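Local structure of ATP-dependent DNA helicase (Mycobacterium smegmatis, 5V9X) at residues Thr683-Glu688 against Val699-Pro704; Ala714-Arg719 against Glu763-Ala768. The protein unwinds RNA:DNA hybrids, powered by ATP hydrolysis, as it moves 3'-to-5' along a single-stranded DNA tracking strand. All coordinates share one frame; numbering follows the deposited sequence.

Contact 1: residues Thr683-Glu688 against Val699-Pro704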
loop_
_atom_site.group_PDB
_atom_site.type_symbol
_atom_site.label_atom_id
_atom_site.label_comp_id
_atom_site.label_asym_id
_atom_site.label_seq_id
_atom_site.Cartn_x
_atom_site.Cartn_y
_atom_site.Cartn_z
ATOM N N THR A 683 -23.150 3.128 15.013
ATOM C CA THR A 683 -24.287 2.496 15.662
ATOM C C THR A 683 -25.598 2.664 14.909
ATOM O O THR A 683 -26.548 1.929 15.194
ATOM C CB THR A 683 -24.466 3.048 17.085
ATOM O OG1 THR A 683 -24.838 4.430 17.024
ATOM C CG2 THR A 683 -23.175 2.911 17.873
ATOM N N THR A 684 -25.683 3.607 13.970
ATOM C CA THR A 684 -26.924 3.870 13.247
ATOM C C THR A 684 -26.625 3.998 11.761
ATOM O O THR A 684 -25.881 4.896 11.351
ATOM C CB THR A 684 -27.612 5.148 13.752
ATOM O OG1 THR A 684 -26.914 6.298 13.258
ATOM C CG2 THR A 684 -27.629 5.202 15.272
ATOM N N PHE A 685 -27.199 3.104 10.960
ATOM C CA PHE A 685 -27.215 3.258 9.513
ATOM C C PHE A 685 -28.465 4.030 9.108
ATOM O O PHE A 685 -29.496 3.971 9.783
ATOM C CB PHE A 685 -27.204 1.902 8.800
ATOM C CG PHE A 685 -25.945 1.099 9.004
ATOM C CD1 PHE A 685 -24.823 1.658 9.593
ATOM C CD2 PHE A 685 -25.887 -0.223 8.588
ATOM C CE1 PHE A 685 -23.673 0.909 9.771
ATOM C CE2 PHE A 685 -24.742 -0.974 8.762
ATOM C CZ PHE A 685 -23.634 -0.409 9.354
ATOM N N VAL A 686 -28.370 4.752 7.997
ATOM C CA VAL A 686 -29.491 5.523 7.470
ATOM C C VAL A 686 -29.777 5.052 6.051
ATOM O O VAL A 686 -28.886 5.076 5.191
ATOM C CB VAL A 686 -29.218 7.033 7.495
ATOM C CG1 VAL A 686 -30.330 7.776 6.767
ATOM C CG2 VAL A 686 -29.099 7.524 8.929
ATOM N N VAL A 687 -31.014 4.635 5.807
ATOM C CA VAL A 687 -31.482 4.294 4.471
ATOM C C VAL A 687 -32.288 5.479 3.957
ATOM O O VAL A 687 -33.349 5.808 4.501
ATOM C CB VAL A 687 -32.307 3.002 4.473
ATOM C CG1 VAL A 687 -32.924 2.770 3.109
ATOM C CG2 VAL A 687 -31.426 1.826 4.870
ATOM N N GLU A 688 -31.782 6.127 2.912
ATOM C CA GLU A 688 -32.365 7.348 2.375
ATOM C C GLU A 688 -32.961 7.060 1.006
ATOM O O GLU A 688 -32.326 6.405 0.175
ATOM C CB GLU A 688 -31.311 8.453 2.279
ATOM C CG GLU A 688 -31.795 9.718 1.605
ATOM C CD GLU A 688 -30.777 10.833 1.686
ATOM O OE1 GLU A 688 -29.725 10.634 2.330
ATOM O OE2 GLU A 688 -31.029 11.909 1.107
ATOM N N VAL A 699 -32.515 4.450 -3.609
ATOM C CA VAL A 699 -32.428 4.066 -2.205
ATOM C C VAL A 699 -30.955 3.933 -1.846
ATOM O O VAL A 699 -30.244 3.094 -2.411
ATOM C CB VAL A 699 -33.187 2.761 -1.928
ATOM C CG1 VAL A 699 -33.227 2.481 -0.439
ATOM C CG2 VAL A 699 -34.594 2.838 -2.500
ATOM N N ILE A 700 -30.501 4.753 -0.903
ATOM C CA ILE A 700 -29.097 4.828 -0.519
ATOM C C ILE A 700 -28.949 4.310 0.903
ATOM O O ILE A 700 -29.662 4.755 1.810
ATOM C CB ILE A 700 -28.562 6.266 -0.634
ATOM C CG1 ILE A 700 -28.599 6.733 -2.089
ATOM C CG2 ILE A 700 -27.152 6.351 -0.081
ATOM C CD1 ILE A 700 -28.207 8.179 -2.274
ATOM N N LEU A 701 -28.030 3.367 1.095
ATOM C CA LEU A 701 -27.655 2.910 2.426
ATOM C C LEU A 701 -26.451 3.716 2.889
ATOM O O LEU A 701 -25.434 3.769 2.194
ATOM C CB LEU A 701 -27.330 1.416 2.433
ATOM C CG LEU A 701 -26.677 0.889 3.715
ATOM C CD1 LEU A 701 -27.569 1.129 4.928
ATOM C CD2 LEU A 701 -26.331 -0.587 3.581
ATOM N N HIS A 702 -26.571 4.352 4.048
ATOM C CA HIS A 702 -25.487 5.132 4.623
ATOM C C HIS A 702 -24.812 4.327 5.726
ATOM O O HIS A 702 -25.473 3.882 6.670
ATOM C CB HIS A 702 -26.003 6.458 5.177
ATOM C CG HIS A 702 -26.412 7.446 4.129
ATOM N ND1 HIS A 702 -27.556 7.301 3.374
ATOM C CD2 HIS A 702 -25.840 8.603 3.722
ATOM C CE1 HIS A 702 -27.668 8.322 2.545
ATOM N NE2 HIS A 702 -26.638 9.126 2.735
ATOM N N SER A 703 -23.497 4.148 5.603
ATOM C CA SER A 703 -22.696 3.361 6.533
ATOM C C SER A 703 -21.224 3.655 6.287
ATOM O O SER A 703 -20.788 3.688 5.131
ATOM C CB SER A 703 -22.972 1.866 6.364
ATOM O OG SER A 703 -21.875 1.088 6.813
ATOM N N PRO A 704 -20.428 3.873 7.333
ATOM C CA PRO A 704 -19.013 4.210 7.145
ATOM C C PRO A 704 -18.066 3.022 7.072
ATOM O O PRO A 704 -16.857 3.240 6.947
ATOM C CB PRO A 704 -18.720 5.047 8.395
ATOM C CG PRO A 704 -19.557 4.399 9.446
ATOM C CD PRO A 704 -20.816 3.920 8.754
#

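Contact 2: residues Ala714-Arg719 against Glu763-Ala768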
loop_
_atom_site.group_PDB
_atom_site.type_symbol
_atom_site.label_atom_id
_atom_site.label_comp_id
_atom_site.label_asym_id
_atom_site.label_seq_id
_atom_site.Cartn_x
_atom_site.Cartn_y
_atom_site.Cartn_z
ATOM N N ALA A 714 -23.202 -5.515 -1.505
ATOM C CA ALA A 714 -23.860 -5.216 -2.772
ATOM C C ALA A 714 -24.148 -6.483 -3.567
ATOM O O ALA A 714 -25.168 -6.557 -4.261
ATOM C CB ALA A 714 -23.005 -4.249 -3.593
ATOM N N LEU A 715 -23.264 -7.482 -3.484
ATOM C CA LEU A 715 -23.537 -8.769 -4.117
ATOM C C LEU A 715 -24.821 -9.383 -3.578
ATOM O O LEU A 715 -25.644 -9.894 -4.346
ATOM C CB LEU A 715 -22.366 -9.727 -3.896
ATOM C CG LEU A 715 -21.014 -9.391 -4.522
ATOM C CD1 LEU A 715 -19.961 -10.376 -4.046
ATOM C CD2 LEU A 715 -21.116 -9.406 -6.035
ATOM N N ALA A 716 -25.004 -9.347 -2.257
ATOM C CA ALA A 716 -26.196 -9.930 -1.653
ATOM C C ALA A 716 -27.446 -9.156 -2.049
ATOM O O ALA A 716 -28.471 -9.751 -2.400
ATOM C CB ALA A 716 -26.042 -9.970 -0.134
ATOM N N VAL A 717 -27.378 -7.823 -1.994
ATOM C CA VAL A 717 -28.506 -6.996 -2.415
ATOM C C VAL A 717 -28.831 -7.244 -3.882
ATOM O O VAL A 717 -30.004 -7.321 -4.270
ATOM C CB VAL A 717 -28.202 -5.509 -2.147
ATOM C CG1 VAL A 717 -29.300 -4.625 -2.714
ATOM C CG2 VAL A 717 -28.032 -5.260 -0.655
ATOM N N GLY A 718 -27.799 -7.377 -4.719
ATOM C CA GLY A 718 -28.032 -7.632 -6.131
ATOM C C GLY A 718 -28.782 -8.927 -6.369
ATOM O O GLY A 718 -29.739 -8.971 -7.145
ATOM N N ARG A 719 -28.356 -10.001 -5.697
ATOM C CA ARG A 719 -29.041 -11.285 -5.818
ATOM C C ARG A 719 -30.519 -11.151 -5.480
ATOM O O ARG A 719 -31.386 -11.621 -6.224
ATOM C CB ARG A 719 -28.379 -12.321 -4.909
ATOM C CG ARG A 719 -28.998 -13.708 -4.995
ATOM C CD ARG A 719 -28.513 -14.602 -3.869
ATOM N NE ARG A 719 -28.788 -16.011 -4.136
ATOM C CZ ARG A 719 -27.867 -16.890 -4.519
ATOM N NH1 ARG A 719 -26.606 -16.508 -4.672
ATOM N NH2 ARG A 719 -28.205 -18.153 -4.742
ATOM N N GLU A 763 -22.222 -15.391 4.370
ATOM C CA GLU A 763 -21.074 -16.046 3.742
ATOM C C GLU A 763 -21.446 -16.990 2.600
ATOM O O GLU A 763 -20.722 -16.998 1.589
ATOM C CB GLU A 763 -20.250 -16.773 4.813
ATOM C CG GLU A 763 -19.049 -17.523 4.267
ATOM C CD GLU A 763 -17.926 -17.647 5.278
ATOM O OE1 GLU A 763 -17.882 -16.827 6.220
ATOM O OE2 GLU A 763 -17.086 -18.561 5.132
ATOM N N PRO A 764 -22.522 -17.784 2.670
ATOM C CA PRO A 764 -22.878 -18.593 1.491
ATOM C C PRO A 764 -23.272 -17.755 0.289
ATOM O O PRO A 764 -22.861 -18.067 -0.836
ATOM C CB PRO A 764 -24.048 -19.449 1.995
ATOM C CG PRO A 764 -23.897 -19.474 3.468
ATOM C CD PRO A 764 -23.360 -18.130 3.831
ATOM N N ILE A 765 -24.062 -16.699 0.498
ATOM C CA ILE A 765 -24.493 -15.845 -0.609
ATOM C C ILE A 765 -23.287 -15.250 -1.326
ATOM O O ILE A 765 -23.175 -15.323 -2.556
ATOM C CB ILE A 765 -25.439 -14.743 -0.098
ATOM C CG1 ILE A 765 -26.803 -15.326 0.274
ATOM C CG2 ILE A 765 -25.587 -13.637 -1.134
ATOM C CD1 ILE A 765 -27.720 -14.332 0.955
ATOM N N VAL A 766 -22.369 -14.650 -0.564
ATOM C CA VAL A 766 -21.194 -14.021 -1.161
ATOM C C VAL A 766 -20.384 -15.041 -1.953
ATOM O O VAL A 766 -19.829 -14.727 -3.014
ATOM C CB VAL A 766 -20.345 -13.339 -0.070
ATOM C CG1 VAL A 766 -19.022 -12.859 -0.639
ATOM C CG2 VAL A 766 -21.110 -12.174 0.538
ATOM N N THR A 767 -20.319 -16.281 -1.462
ATOM C CA THR A 767 -19.573 -17.318 -2.170
ATOM C C THR A 767 -20.224 -17.655 -3.506
ATOM O O THR A 767 -19.527 -17.927 -4.491
ATOM C CB THR A 767 -19.456 -18.567 -1.298
ATOM O OG1 THR A 767 -18.873 -18.216 -0.039
ATOM C CG2 THR A 767 -18.578 -19.613 -1.968
ATOM N N ALA A 768 -21.556 -17.626 -3.565
ATOM C CA ALA A 768 -22.255 -17.983 -4.794
ATOM C C ALA A 768 -22.239 -16.857 -5.822
ATOM O O ALA A 768 -22.301 -17.125 -7.028
ATOM C CB ALA A 768 -23.698 -18.380 -4.481
#

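Contact 1: residues Thr683-Glu688 against Val699-Pro704
Phe685 lays one ring face against Ser703, at the open end of an antiparallel beta hairpin. The hairpin joins strands 684-691 and 697-702 within a mixed sheet. CG of Phe685 lies beside its own backbone N, chi1 -65°, which turns the ring to the Ser703 side. Ser703 CB sits over the ring centre in a CH-pi contact, 3.7 Å from the centroid. Ser703 OG also lies over this face and is hydrogen-bonded to His710 NE2.

Val686 pairs with His702 as a hydrogen-bonded pair. His702 N donates to Val686 O at 2.7 Å. The ring atom His702 ND1 adds a weak bond to the same oxygen. The return bond, from Val686 N to His702 O, is also weak.

Val687 and Leu701 form the non-hydrogen-bonded pair on the other face of the sheet. The two branches of Val687 divide the work: CG1 meets Val699 CG1 at 3.6 Å, and CG2 meets Leu701 CD1 at 3.9 Å. Val687 CA also gives a CA-H...O contact to Ile700 O.

Glu688 returns to the face of Val686 and His702. Its backbone closes a hydrogen-bonded pair with Ile700. Glu688 N donates to Ile700 O at 2.8 Å. Ile700 N donates to Glu688 O at 2.7 Å. The side chain is extended, and Ser864 OG is hydrogen-bonded to OE1 and Thr860 OG1 to OE2. Its carboxylate plane is only 13° from that of the His702 imidazole, and OE1 lies 3.1 Å from His702 CE1.

Contact 2: residues Ala714-Arg719 against Glu763-Ala768
Ile765 meets Ala716 where helix 759-769 crosses helix 707-725. The touching branch is CG2, the methyl that stands opposite the backbone N of Ile765. It rests 3.8 Å from Ala716 CB and equally close to Ala716 CA. Ala716 is small, so the isoleucine methyl reaches the backbone of the facing helix. The CA atoms of Ala716 and Ile765 are 6.2 Å apart.

Arg719 lies one turn further along helix 707-725. Its chi1 is -178°, and the chain runs extended from CG to NE. The extended chain reaches across to the other helix and brings the guanidinium beside Ala768. On the way, CD passes Ile765 CG2 at 4.1 Å, so that methyl touches both Ala716 and the arginine stem. At the end, NH1 comes within 3.5 Å of Ala768 CB. The methyl group lies at the edge of the guanidinium, near its plane. NH1 also forms a salt bridge with Glu769, the residue after Ala768, so the charged end is tied to the same helix. This is the polar, more exposed margin of the contact.

Leu715 packs on the buried side. Its CD1 approaches Val766 CG1 at 4.3 Å, a looser touch than that of Ile765. Ser773 and Tyr836 also touch the leucine.

The segment axes come within 9.1 Å and cross at 82°, nearly at right angles. Contact is therefore confined to a small patch. This is the near-orthogonal packing of two alpha-helices, here within the DEAD/H associated region of the helicase.

How the contacts relate
Both contacts lie in the DEAD/H associated region, on the same side of the chain's centre. Contact 1 comes first in the chain and closes before contact 2 opens. Strand 697-702, the second strand of contact 1, is followed by helix 707-725, the first helix of contact 2. The chain then adds strands 732-734 and 737-742 to the same mixed sheet before reaching helix 759-769. The contact centres are 19 Å apart, and the nearest atoms are about 7 Å apart without touching. Thus strand 697-702 and the helix that follows it connect the hairpin to the helix crossing in this C-terminal part of the helicase.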